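Local structure of acid phosphatase (Bacillus anthracis, 2I33) at residues M22-Y27 against N216-D221; W26-G31 against D72-Q77; L64-T69 against S124-N129; I120-N125 against E149-Q154. The protein probably hydrolyses phosphate monoesters at acid pH as a class C acid phosphatase of the HAD superfamily, with magnesium bound at its active site. All blocks are in the same frame, centred on the assembly; numbering follows the deposited sequence.

Contact 1: M22-Y27 against N216-D221; sequences MADLWY and NPMYGD
Y27 and M218 are brought together by two torsions. The tyrosine sets CG trans to its backbone N (chi1 -168°), sending the ring off the helix toward the 216-221 loop. The methionine runs out straight as far as SD and then bends (chi3 -73°), which lowers its methyl group onto that ring. M218 CE comes to rest over the middle of one face, 3.5 Å from the Y27 ring centroid and 13° off the normal, a well-centred CH-pi contact. SD follows at a slant, giving a Met-aromatic contact, and the two side chains cross at about a right angle. Nearer the methionine's root, D24 OD1 lies in contact with M218 CG at 3.2 Å. P217 packs against the helix with its ring: P217 CD sits 3.8 Å from W26 CZ3, and P217 CB is 4.0 Å from A23 CB. The methyl of A23, its CB, also presses on P217 O, 3.3 Å away, a buried carbonyl oxygen with no partner in the model. No hydrogen bond joins the segments. The loop instead keeps its shape from within, where N216 OD1 accepts from M218 N at 2.9 Å in an Asx turn. Around this apolar interface, Q77 of helix 74-83 touches D24 and M218, while M33 of helix 31-54 packs on W26 and Y27, whose OH bonds to Y37 OH. W222 of the second subunit meets the W26 ring edge-to-face, and the loop itself leads from strand 211-213 at the rim of the parallel sheet into helix 221-226.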
# COMPACT_ATOMS: atom_id res chain seq x y z
N MET A 22 -4.78 14.00 0.63
CA MET A 22 -4.29 13.03 1.61
C MET A 22 -3.55 11.86 0.95
O MET A 22 -2.51 11.42 1.42
CB MET A 22 -5.44 12.51 2.44
CG MET A 22 -5.90 13.52 3.41
SD MET A 22 -4.63 13.91 4.63
CE MET A 22 -4.91 12.59 5.81
N ALA A 23 -4.11 11.35 -0.14
CA ALA A 23 -3.43 10.27 -0.86
C ALA A 23 -2.01 10.70 -1.27
O ALA A 23 -1.04 9.93 -1.10
CB ALA A 23 -4.20 9.89 -2.06
N ASP A 24 -1.90 11.91 -1.79
CA ASP A 24 -0.61 12.44 -2.27
C ASP A 24 0.33 12.65 -1.11
O ASP A 24 1.52 12.32 -1.19
CB ASP A 24 -0.80 13.79 -2.96
CG ASP A 24 -1.50 13.68 -4.29
OD1 ASP A 24 -1.75 12.56 -4.78
OD2 ASP A 24 -1.80 14.76 -4.85
N LEU A 25 -0.21 13.18 -0.04
CA LEU A 25 0.58 13.49 1.14
C LEU A 25 1.13 12.20 1.76
O LEU A 25 2.28 12.12 2.14
CB LEU A 25 -0.30 14.23 2.13
CG LEU A 25 0.40 14.78 3.35
CD1 LEU A 25 1.49 15.77 3.01
CD2 LEU A 25 -0.65 15.42 4.17
N TRP A 26 0.29 11.17 1.84
CA TRP A 26 0.73 9.86 2.30
C TRP A 26 1.87 9.35 1.42
O TRP A 26 2.91 8.87 1.86
CB TRP A 26 -0.42 8.84 2.24
CG TRP A 26 -0.05 7.49 2.73
CD1 TRP A 26 0.03 7.07 4.03
CD2 TRP A 26 0.29 6.36 1.93
NE1 TRP A 26 0.40 5.74 4.08
CE2 TRP A 26 0.55 5.28 2.80
CE3 TRP A 26 0.40 6.15 0.56
CZ2 TRP A 26 0.90 4.04 2.36
CZ3 TRP A 26 0.74 4.90 0.11
CH2 TRP A 26 1.02 3.85 1.01
N TYR A 27 1.64 9.41 0.13
CA TYR A 27 2.60 8.82 -0.79
C TYR A 27 3.95 9.55 -0.69
O TYR A 27 5.02 8.92 -0.73
CB TYR A 27 2.07 8.94 -2.20
CG TYR A 27 2.88 8.11 -3.15
CD1 TYR A 27 2.60 6.77 -3.33
CD2 TYR A 27 3.94 8.65 -3.85
CE1 TYR A 27 3.36 5.96 -4.21
CE2 TYR A 27 4.71 7.84 -4.70
CZ TYR A 27 4.44 6.51 -4.87
OH TYR A 27 5.18 5.73 -5.73
N ASN A 216 -0.41 2.74 -4.57
CA ASN A 216 -0.60 4.02 -5.24
C ASN A 216 -2.05 4.48 -5.14
O ASN A 216 -2.88 4.22 -6.01
CB ASN A 216 -0.20 3.93 -6.71
CG ASN A 216 -0.41 5.24 -7.43
OD1 ASN A 216 -0.81 6.24 -6.78
ND2 ASN A 216 -0.14 5.27 -8.73
N PRO A 217 -2.36 5.18 -4.05
CA PRO A 217 -3.70 5.73 -3.88
C PRO A 217 -3.93 7.05 -4.58
O PRO A 217 -4.98 7.66 -4.36
CB PRO A 217 -3.78 5.94 -2.36
CG PRO A 217 -2.39 6.28 -2.02
CD PRO A 217 -1.49 5.46 -2.89
N MET A 218 -2.94 7.52 -5.35
CA MET A 218 -3.04 8.84 -5.97
C MET A 218 -3.85 8.81 -7.26
O MET A 218 -4.56 9.76 -7.60
CB MET A 218 -1.65 9.37 -6.30
CG MET A 218 -0.74 9.56 -5.06
SD MET A 218 0.81 10.26 -5.54
CE MET A 218 1.56 8.82 -6.34
N TYR A 219 -3.68 7.73 -7.98
CA TYR A 219 -4.21 7.61 -9.32
C TYR A 219 -4.04 6.17 -9.82
O TYR A 219 -3.32 5.37 -9.22
CB TYR A 219 -3.51 8.58 -10.27
CG TYR A 219 -2.12 8.12 -10.63
CD1 TYR A 219 -1.01 8.60 -9.98
CD2 TYR A 219 -1.92 7.15 -11.61
CE1 TYR A 219 0.25 8.20 -10.31
CE2 TYR A 219 -0.65 6.70 -11.92
CZ TYR A 219 0.44 7.21 -11.27
OH TYR A 219 1.69 6.74 -11.60
N GLY A 220 -4.67 5.89 -10.94
CA GLY A 220 -4.52 4.61 -11.58
C GLY A 220 -5.81 4.07 -12.12
O GLY A 220 -6.84 4.79 -12.21
N ASP A 221 -5.74 2.81 -12.51
CA ASP A 221 -6.92 2.12 -13.03
C ASP A 221 -8.03 1.94 -12.01
O ASP A 221 -9.19 1.83 -12.38
CB ASP A 221 -6.55 0.75 -13.60
CG ASP A 221 -5.91 0.85 -14.97
OD1 ASP A 221 -5.49 1.96 -15.38
OD2 ASP A 221 -5.81 -0.20 -15.62

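Contact 2: W26-G31 against D72-Q77; sequences WYQTAG and DNSPHQ
Q28 and S74 supply the direct hydrogen bond of this contact, the first step of a short polar relay. Q28 NE2 donates to S74 OG at 3.0 Å, with the hydroxyl close to the plane of the amide and an N-H...O angle of 149°. The other end of the amide bonds across the dimer, Q28 OE1 accepting from the backbone N of K247 of the second subunit. S74 OG in turn donates to D72 OD1 at 2.7 Å, reaching it on the syn side and a little out of the carboxylate plane. Its chi1 of 65° places OG between the backbone N and the carbonyl carbon, where it can face both partners. D72 OD1 also accepts from S74 N at 2.8 Å, closing an Asx turn at the start of helix 74-83. A water gives the second polar link, donating to Y27 O at 2.9 Å and to D72 OD2 at 2.7 Å. Contacts without hydrogen bonds fill the rest. S74 CB rests 3.6 Å from Y27 CD2, and D72 OD1 comes to the edge of the tyrosine ring, 3.5 Å from Y27 CE2, with the carboxylate and ring planes 84° apart. Q28 CG lies alongside S74 CB. With both carboxylate oxygens of D72 accepting hydrogen bonds, the chemistry is consistent with an ionised aspartate, and it leaves S74 OG a fixed direction, acceptor toward the glutamine and donor toward the acid.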
# COMPACT_ATOMS: atom_id res chain seq x y z
N TRP A 26 0.29 11.17 1.84
CA TRP A 26 0.73 9.86 2.30
C TRP A 26 1.87 9.35 1.42
O TRP A 26 2.91 8.87 1.86
CB TRP A 26 -0.42 8.84 2.24
CG TRP A 26 -0.05 7.49 2.73
CD1 TRP A 26 0.03 7.07 4.03
CD2 TRP A 26 0.29 6.36 1.93
NE1 TRP A 26 0.40 5.74 4.08
CE2 TRP A 26 0.55 5.28 2.80
CE3 TRP A 26 0.40 6.15 0.56
CZ2 TRP A 26 0.90 4.04 2.36
CZ3 TRP A 26 0.74 4.90 0.11
CH2 TRP A 26 1.02 3.85 1.01
N TYR A 27 1.64 9.41 0.13
CA TYR A 27 2.60 8.82 -0.79
C TYR A 27 3.95 9.55 -0.69
O TYR A 27 5.02 8.92 -0.73
CB TYR A 27 2.07 8.94 -2.20
CG TYR A 27 2.88 8.11 -3.15
CD1 TYR A 27 2.60 6.77 -3.33
CD2 TYR A 27 3.94 8.65 -3.85
CE1 TYR A 27 3.36 5.96 -4.21
CE2 TYR A 27 4.71 7.84 -4.70
CZ TYR A 27 4.44 6.51 -4.87
OH TYR A 27 5.18 5.73 -5.73
N GLN A 28 3.90 10.87 -0.54
CA GLN A 28 5.11 11.68 -0.50
C GLN A 28 5.84 11.69 0.81
O GLN A 28 7.06 11.91 0.83
CB GLN A 28 4.78 13.13 -0.84
CG GLN A 28 4.53 13.32 -2.27
CD GLN A 28 4.83 14.73 -2.73
OE1 GLN A 28 4.34 15.70 -2.14
NE2 GLN A 28 5.64 14.85 -3.76
N THR A 29 5.13 11.51 1.91
CA THR A 29 5.73 11.72 3.21
C THR A 29 5.71 10.50 4.11
O THR A 29 6.50 10.44 5.04
CB THR A 29 5.12 12.91 3.99
OG1 THR A 29 3.82 12.55 4.44
CG2 THR A 29 5.04 14.17 3.15
N ALA A 30 4.77 9.57 3.90
CA ALA A 30 4.58 8.52 4.89
C ALA A 30 5.69 7.50 4.89
O ALA A 30 5.97 6.87 3.88
CB ALA A 30 3.26 7.80 4.72
N GLY A 31 6.28 7.27 6.05
CA GLY A 31 7.25 6.18 6.16
C GLY A 31 6.62 4.84 5.79
O GLY A 31 7.28 3.94 5.30
N ASP A 72 9.33 7.90 -8.87
CA ASP A 72 8.39 8.63 -8.05
C ASP A 72 7.95 9.92 -8.74
O ASP A 72 8.71 10.87 -8.86
CB ASP A 72 9.07 8.96 -6.73
CG ASP A 72 8.16 9.63 -5.75
OD1 ASP A 72 7.05 10.07 -6.12
OD2 ASP A 72 8.58 9.71 -4.58
N ASN A 73 6.69 9.95 -9.18
CA ASN A 73 6.14 11.15 -9.84
C ASN A 73 5.27 11.96 -8.95
O ASN A 73 4.54 12.87 -9.40
CB ASN A 73 5.35 10.72 -11.06
CG ASN A 73 6.18 9.94 -11.97
OD1 ASN A 73 7.07 10.47 -12.64
ND2 ASN A 73 5.92 8.66 -12.00
N SER A 74 5.34 11.71 -7.65
CA SER A 74 4.45 12.43 -6.78
C SER A 74 4.66 13.96 -6.84
O SER A 74 3.68 14.68 -6.62
CB SER A 74 4.50 11.87 -5.36
OG SER A 74 5.76 12.07 -4.81
N PRO A 75 5.88 14.49 -7.15
CA PRO A 75 5.96 15.97 -7.28
C PRO A 75 5.01 16.53 -8.33
O PRO A 75 4.57 17.67 -8.22
CB PRO A 75 7.39 16.22 -7.70
CG PRO A 75 8.15 15.02 -7.11
CD PRO A 75 7.22 13.88 -7.29
N HIS A 76 4.70 15.73 -9.35
CA HIS A 76 3.73 16.19 -10.32
C HIS A 76 2.32 16.24 -9.73
O HIS A 76 1.55 17.18 -9.95
CB HIS A 76 3.75 15.34 -11.57
CG HIS A 76 2.76 15.80 -12.57
ND1 HIS A 76 1.46 15.36 -12.57
CD2 HIS A 76 2.85 16.74 -13.55
CE1 HIS A 76 0.79 15.98 -13.53
NE2 HIS A 76 1.62 16.82 -14.14
N GLN A 77 1.96 15.22 -8.96
CA GLN A 77 0.65 15.19 -8.32
C GLN A 77 0.52 16.35 -7.33
O GLN A 77 -0.53 16.99 -7.25
CB GLN A 77 0.41 13.86 -7.64
CG GLN A 77 0.49 12.65 -8.58
CD GLN A 77 -0.57 12.62 -9.65
OE1 GLN A 77 -0.29 12.79 -10.85
NE2 GLN A 77 -1.81 12.40 -9.24
O HOH W 1 7.52 9.46 -2.14

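Contact 3: L64-T69 against S124-N129; sequences LDLDET and SNRKTN. With MG (magnesium ion), chain C.
R126 reaches D67 along a nearly straight side chain. CB points toward the 64-69 loop, and chi1 of -70° puts R126 CG beside the arginine's own backbone N, 3.4 Å from D67 OD2. CD passes near the same oxygen and skirts the methyl CD1 of L66. At R126 NE the polar grip begins: its hydrogen is shared between D67 OD1 at 3.0 Å and D67 OD2 at 3.2 Å. Beyond CZ, R126 NH2 completes the salt bridge to D67 OD1 at 2.8 Å. All three bonds arrive on syn lone pairs and close to the guanidinium plane, but the carboxylate is turned 33° against that plane. D67 OD1 takes one further hydrogen bond, from N73 ND2, and NH1 finds a partner elsewhere. At the C-terminal end of strand 59-64, D65, D67 and T69 fit the DxDx(T/V) pattern of HAD phosphatases, and the two aspartates bind the metal. Magnesium is held by D65 OD2 at 2.1 Å, by the main-chain D67 O at 2.1 Å, by three waters and by D180. D67 thus offers the metal its carbonyl while its carboxylate turns away to the arginine. T69 OG1 donates to D65 OD2 on the anti side, and K161 forms a salt bridge with D65 OD1. S124 sets the start of R126, for S124 OG accepts from R126 N at 3.1 Å in an ST turn. The same hydroxyl shares a water with D65 OD1, D67 N and D67 OD2, and S124 CB packs 3.7 Å from L66 CD1.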
# COMPACT_ATOMS: atom_id res chain seq x y z
N LEU A 64 9.00 -4.69 -14.74
CA LEU A 64 8.54 -3.66 -13.85
C LEU A 64 7.87 -2.54 -14.59
O LEU A 64 8.30 -2.11 -15.65
CB LEU A 64 9.69 -3.05 -13.07
CG LEU A 64 10.63 -4.02 -12.38
CD1 LEU A 64 11.87 -4.30 -13.24
CD2 LEU A 64 11.04 -3.47 -11.04
N ASP A 65 6.80 -2.03 -13.99
CA ASP A 65 6.27 -0.76 -14.36
C ASP A 65 7.29 0.30 -13.93
O ASP A 65 8.16 0.02 -13.12
CB ASP A 65 4.95 -0.62 -13.59
CG ASP A 65 4.35 0.69 -13.74
OD1 ASP A 65 4.18 1.15 -14.89
OD2 ASP A 65 4.08 1.29 -12.65
N LEU A 66 7.15 1.54 -14.44
CA LEU A 66 8.05 2.61 -14.04
C LEU A 66 7.40 3.53 -13.05
O LEU A 66 7.83 3.61 -11.92
CB LEU A 66 8.58 3.41 -15.22
CG LEU A 66 9.65 2.67 -16.04
CD1 LEU A 66 10.05 3.44 -17.23
CD2 LEU A 66 10.89 2.40 -15.19
N ASP A 67 6.35 4.22 -13.47
CA ASP A 67 5.79 5.30 -12.65
C ASP A 67 5.08 4.69 -11.44
O ASP A 67 4.17 3.88 -11.55
CB ASP A 67 4.87 6.19 -13.48
CG ASP A 67 5.61 6.87 -14.62
OD1 ASP A 67 6.70 7.41 -14.37
OD2 ASP A 67 5.14 6.80 -15.79
N GLU A 68 5.51 5.15 -10.28
CA GLU A 68 4.98 4.66 -9.00
C GLU A 68 5.36 3.19 -8.70
O GLU A 68 4.80 2.58 -7.79
CB GLU A 68 3.50 4.93 -8.86
CG GLU A 68 3.19 6.39 -8.47
CD GLU A 68 3.91 7.45 -9.28
OE1 GLU A 68 3.48 7.75 -10.41
OE2 GLU A 68 4.89 8.01 -8.72
N THR A 69 6.36 2.69 -9.42
CA THR A 69 6.94 1.41 -9.12
C THR A 69 8.44 1.56 -8.94
O THR A 69 8.98 1.16 -7.91
CB THR A 69 6.62 0.40 -10.23
OG1 THR A 69 5.20 0.22 -10.27
CG2 THR A 69 7.30 -0.88 -9.96
N SER A 124 6.23 0.25 -19.41
CA SER A 124 5.65 1.47 -18.87
C SER A 124 4.75 2.13 -19.89
O SER A 124 5.03 2.07 -21.08
CB SER A 124 6.79 2.43 -18.53
OG SER A 124 6.32 3.75 -18.37
N ASN A 125 3.66 2.75 -19.44
CA ASN A 125 2.78 3.48 -20.33
C ASN A 125 3.12 4.96 -20.54
O ASN A 125 2.33 5.71 -21.12
CB ASN A 125 1.32 3.26 -19.95
CG ASN A 125 0.89 1.82 -20.18
OD1 ASN A 125 1.60 1.09 -20.86
ND2 ASN A 125 -0.26 1.42 -19.64
N ARG A 126 4.34 5.34 -20.16
CA ARG A 126 4.94 6.50 -20.82
C ARG A 126 4.90 6.27 -22.32
O ARG A 126 4.90 5.12 -22.81
CB ARG A 126 6.37 6.70 -20.36
CG ARG A 126 6.49 7.16 -18.94
CD ARG A 126 7.87 7.04 -18.43
NE ARG A 126 7.93 7.64 -17.11
CZ ARG A 126 8.79 8.57 -16.72
NH1 ARG A 126 9.73 9.02 -17.52
NH2 ARG A 126 8.66 9.09 -15.51
N LYS A 127 4.83 7.38 -23.05
CA LYS A 127 4.72 7.35 -24.49
C LYS A 127 6.09 7.03 -25.09
O LYS A 127 7.11 7.44 -24.58
CB LYS A 127 4.21 8.69 -24.99
CG LYS A 127 2.85 9.11 -24.39
CD LYS A 127 2.40 10.49 -24.87
CE LYS A 127 3.09 11.62 -24.11
NZ LYS A 127 2.51 12.96 -24.41
N THR A 128 6.09 6.33 -26.22
CA THR A 128 7.35 6.04 -26.90
C THR A 128 8.19 7.30 -27.21
O THR A 128 9.42 7.23 -27.23
CB THR A 128 7.09 5.24 -28.17
OG1 THR A 128 5.99 5.85 -28.87
CG2 THR A 128 6.74 3.82 -27.80
N ASN A 129 7.53 8.45 -27.40
CA ASN A 129 8.27 9.70 -27.66
C ASN A 129 8.87 10.33 -26.40
O ASN A 129 9.53 11.37 -26.45
CB ASN A 129 7.43 10.71 -28.45
CG ASN A 129 6.25 11.27 -27.66
OD1 ASN A 129 6.15 11.10 -26.45
ND2 ASN A 129 5.34 11.94 -28.36
MG MG C . 2.60 2.75 -12.48
O HOH W 2 5.20 3.79 -16.05
O HOH W 3 2.60 2.45 -16.88
O HOH W 4 2.77 3.68 -14.46
O HOH W 5 1.28 1.36 -13.38
O HOH W 6 1.30 3.97 -12.04

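Contact 4: I120-N125 against E149-Q154; sequences IYYISN and EHILLQ
A beta-alpha-beta crossover, strand 119-125 to helix 131-141 to strand 151-154, places Y122 beside I151 and I123 beside L152 in the parallel sheet of the HAD fold. The strand axes approach to 4.7 Å and run at 14° to each other. The ladder runs from Y122 N to H150 O at 2.8 Å, then from L152 N to Y122 O at 2.8 Å, and on to S124 N and L152 O at 3.2 Å. Before the second strand begins, H150 keeps CG beside its own backbone N (chi1 -68°), which brings H150 ND1 to donate to I120 O at 2.7 Å, close to the imidazole plane. The imidazole also lies near the Y121 ring, planes 19° apart and centroids 4.7 Å, but the two hardly overlap. L152 CD1 touches both Y121 CD1 and I123 CG1, while across the sheet I151 CG1 packs 3.9 Å from Y122 CD2. At the C-terminal end the amides of N125 and Q154 stack almost parallel; R164 binds N125 OD1, Q154 NE2 donates to G160 O, and a water joins N125 O to Q154 OE1. Helix 131-141 covers I151 and L153 on one face, and helix 162-171 covers Y121, I123 and L152 on the other. Strand 59-64 flanks 119-125 on its far side, leaving 151-154 as the outermost strand of the sheet within the chain.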
# COMPACT_ATOMS: atom_id res chain seq x y z
N ILE A 120 16.12 -7.31 -17.18
CA ILE A 120 15.08 -6.44 -16.66
C ILE A 120 14.36 -5.78 -17.82
O ILE A 120 15.00 -5.24 -18.73
CB ILE A 120 15.72 -5.34 -15.79
CG1 ILE A 120 16.45 -6.01 -14.61
CG2 ILE A 120 14.69 -4.31 -15.35
CD1 ILE A 120 17.45 -5.11 -13.96
N TYR A 121 13.03 -5.81 -17.79
CA TYR A 121 12.22 -5.06 -18.74
C TYR A 121 11.34 -4.10 -18.02
O TYR A 121 10.60 -4.47 -17.12
CB TYR A 121 11.40 -5.98 -19.62
CG TYR A 121 12.38 -6.74 -20.44
CD1 TYR A 121 12.93 -6.18 -21.58
CD2 TYR A 121 12.87 -7.97 -20.01
CE1 TYR A 121 13.90 -6.85 -22.30
CE2 TYR A 121 13.81 -8.64 -20.71
CZ TYR A 121 14.33 -8.09 -21.85
OH TYR A 121 15.29 -8.80 -22.54
N TYR A 122 11.51 -2.83 -18.37
CA TYR A 122 10.67 -1.77 -17.83
C TYR A 122 9.53 -1.57 -18.82
O TYR A 122 9.71 -0.95 -19.86
CB TYR A 122 11.45 -0.47 -17.68
CG TYR A 122 12.72 -0.59 -16.88
CD1 TYR A 122 12.69 -0.60 -15.51
CD2 TYR A 122 13.97 -0.70 -17.50
CE1 TYR A 122 13.84 -0.69 -14.77
CE2 TYR A 122 15.11 -0.81 -16.77
CZ TYR A 122 15.05 -0.80 -15.40
OH TYR A 122 16.20 -0.89 -14.65
N ILE A 123 8.35 -2.09 -18.49
CA ILE A 123 7.18 -1.97 -19.34
C ILE A 123 6.32 -0.88 -18.72
O ILE A 123 5.73 -1.09 -17.68
CB ILE A 123 6.44 -3.31 -19.46
CG1 ILE A 123 7.40 -4.36 -20.03
CG2 ILE A 123 5.21 -3.14 -20.35
CD1 ILE A 123 6.81 -5.76 -20.13
N SER A 124 6.23 0.25 -19.41
CA SER A 124 5.65 1.47 -18.87
C SER A 124 4.75 2.13 -19.89
O SER A 124 5.03 2.07 -21.08
CB SER A 124 6.79 2.43 -18.53
OG SER A 124 6.32 3.75 -18.37
N ASN A 125 3.66 2.75 -19.44
CA ASN A 125 2.78 3.48 -20.33
C ASN A 125 3.12 4.96 -20.54
O ASN A 125 2.33 5.71 -21.12
CB ASN A 125 1.32 3.26 -19.95
CG ASN A 125 0.89 1.82 -20.18
OD1 ASN A 125 1.60 1.09 -20.86
ND2 ASN A 125 -0.26 1.42 -19.64
N GLU A 149 16.26 -1.19 -25.63
CA GLU A 149 16.03 -2.64 -25.70
C GLU A 149 15.29 -3.16 -24.46
O GLU A 149 14.60 -4.19 -24.51
CB GLU A 149 17.37 -3.37 -25.87
CG GLU A 149 18.02 -3.21 -27.26
CD GLU A 149 18.62 -1.83 -27.54
OE1 GLU A 149 18.95 -1.10 -26.58
OE2 GLU A 149 18.78 -1.48 -28.73
N HIS A 150 15.43 -2.44 -23.36
CA HIS A 150 14.83 -2.86 -22.08
C HIS A 150 13.71 -1.99 -21.58
O HIS A 150 12.98 -2.41 -20.71
CB HIS A 150 15.93 -3.00 -21.04
CG HIS A 150 16.85 -4.14 -21.33
ND1 HIS A 150 16.67 -5.41 -20.81
CD2 HIS A 150 17.93 -4.23 -22.15
CE1 HIS A 150 17.61 -6.21 -21.27
NE2 HIS A 150 18.38 -5.53 -22.10
N ILE A 151 13.55 -0.80 -22.16
CA ILE A 151 12.48 0.12 -21.77
C ILE A 151 11.40 0.09 -22.84
O ILE A 151 11.62 0.61 -23.94
CB ILE A 151 13.02 1.54 -21.64
CG1 ILE A 151 14.14 1.62 -20.60
CG2 ILE A 151 11.88 2.50 -21.27
CD1 ILE A 151 15.03 2.82 -20.78
N LEU A 152 10.28 -0.57 -22.54
CA LEU A 152 9.24 -0.87 -23.53
C LEU A 152 8.06 0.03 -23.23
O LEU A 152 7.24 -0.27 -22.37
CB LEU A 152 8.85 -2.35 -23.50
CG LEU A 152 10.04 -3.33 -23.50
CD1 LEU A 152 9.58 -4.78 -23.57
CD2 LEU A 152 10.97 -2.98 -24.62
N LEU A 153 8.01 1.15 -23.94
CA LEU A 153 6.99 2.16 -23.70
C LEU A 153 5.78 1.91 -24.56
O LEU A 153 5.79 1.03 -25.44
CB LEU A 153 7.57 3.56 -23.91
CG LEU A 153 8.80 3.89 -23.06
CD1 LEU A 153 9.25 5.34 -23.23
CD2 LEU A 153 8.51 3.58 -21.61
N GLN A 154 4.72 2.69 -24.31
CA GLN A 154 3.43 2.47 -24.97
C GLN A 154 3.32 3.20 -26.30
O GLN A 154 3.52 4.42 -26.40
CB GLN A 154 2.27 2.85 -24.05
CG GLN A 154 0.89 2.35 -24.53
CD GLN A 154 -0.18 2.54 -23.47
OE1 GLN A 154 -0.37 3.66 -22.96
NE2 GLN A 154 -0.84 1.46 -23.07
O HOH W 7 0.90 6.15 -23.43

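How the contacts relate
Contacts 1 and 3 are wholly buried, whereas contacts 2 and 4 reach toward the surface. Contacts 1 and 2 both use helix 21-29 and share W26 and Y27; both also touch the second subunit. Contacts 3 and 4 share S124 and N125 of strand 119-125 and lie about 7 Å apart between centres. Chemistry follows place: apolar packing in contact 1, a polar relay in contact 2, metal and salt bridge in contact 3, sheet hydrogen bonds in contact 4. E68, in the loop of contact 3, packs against M218 CE of contact 1 and meets N73 of contact 2, linking helix 21-29 and helix 74-83 with the loop that holds magnesium.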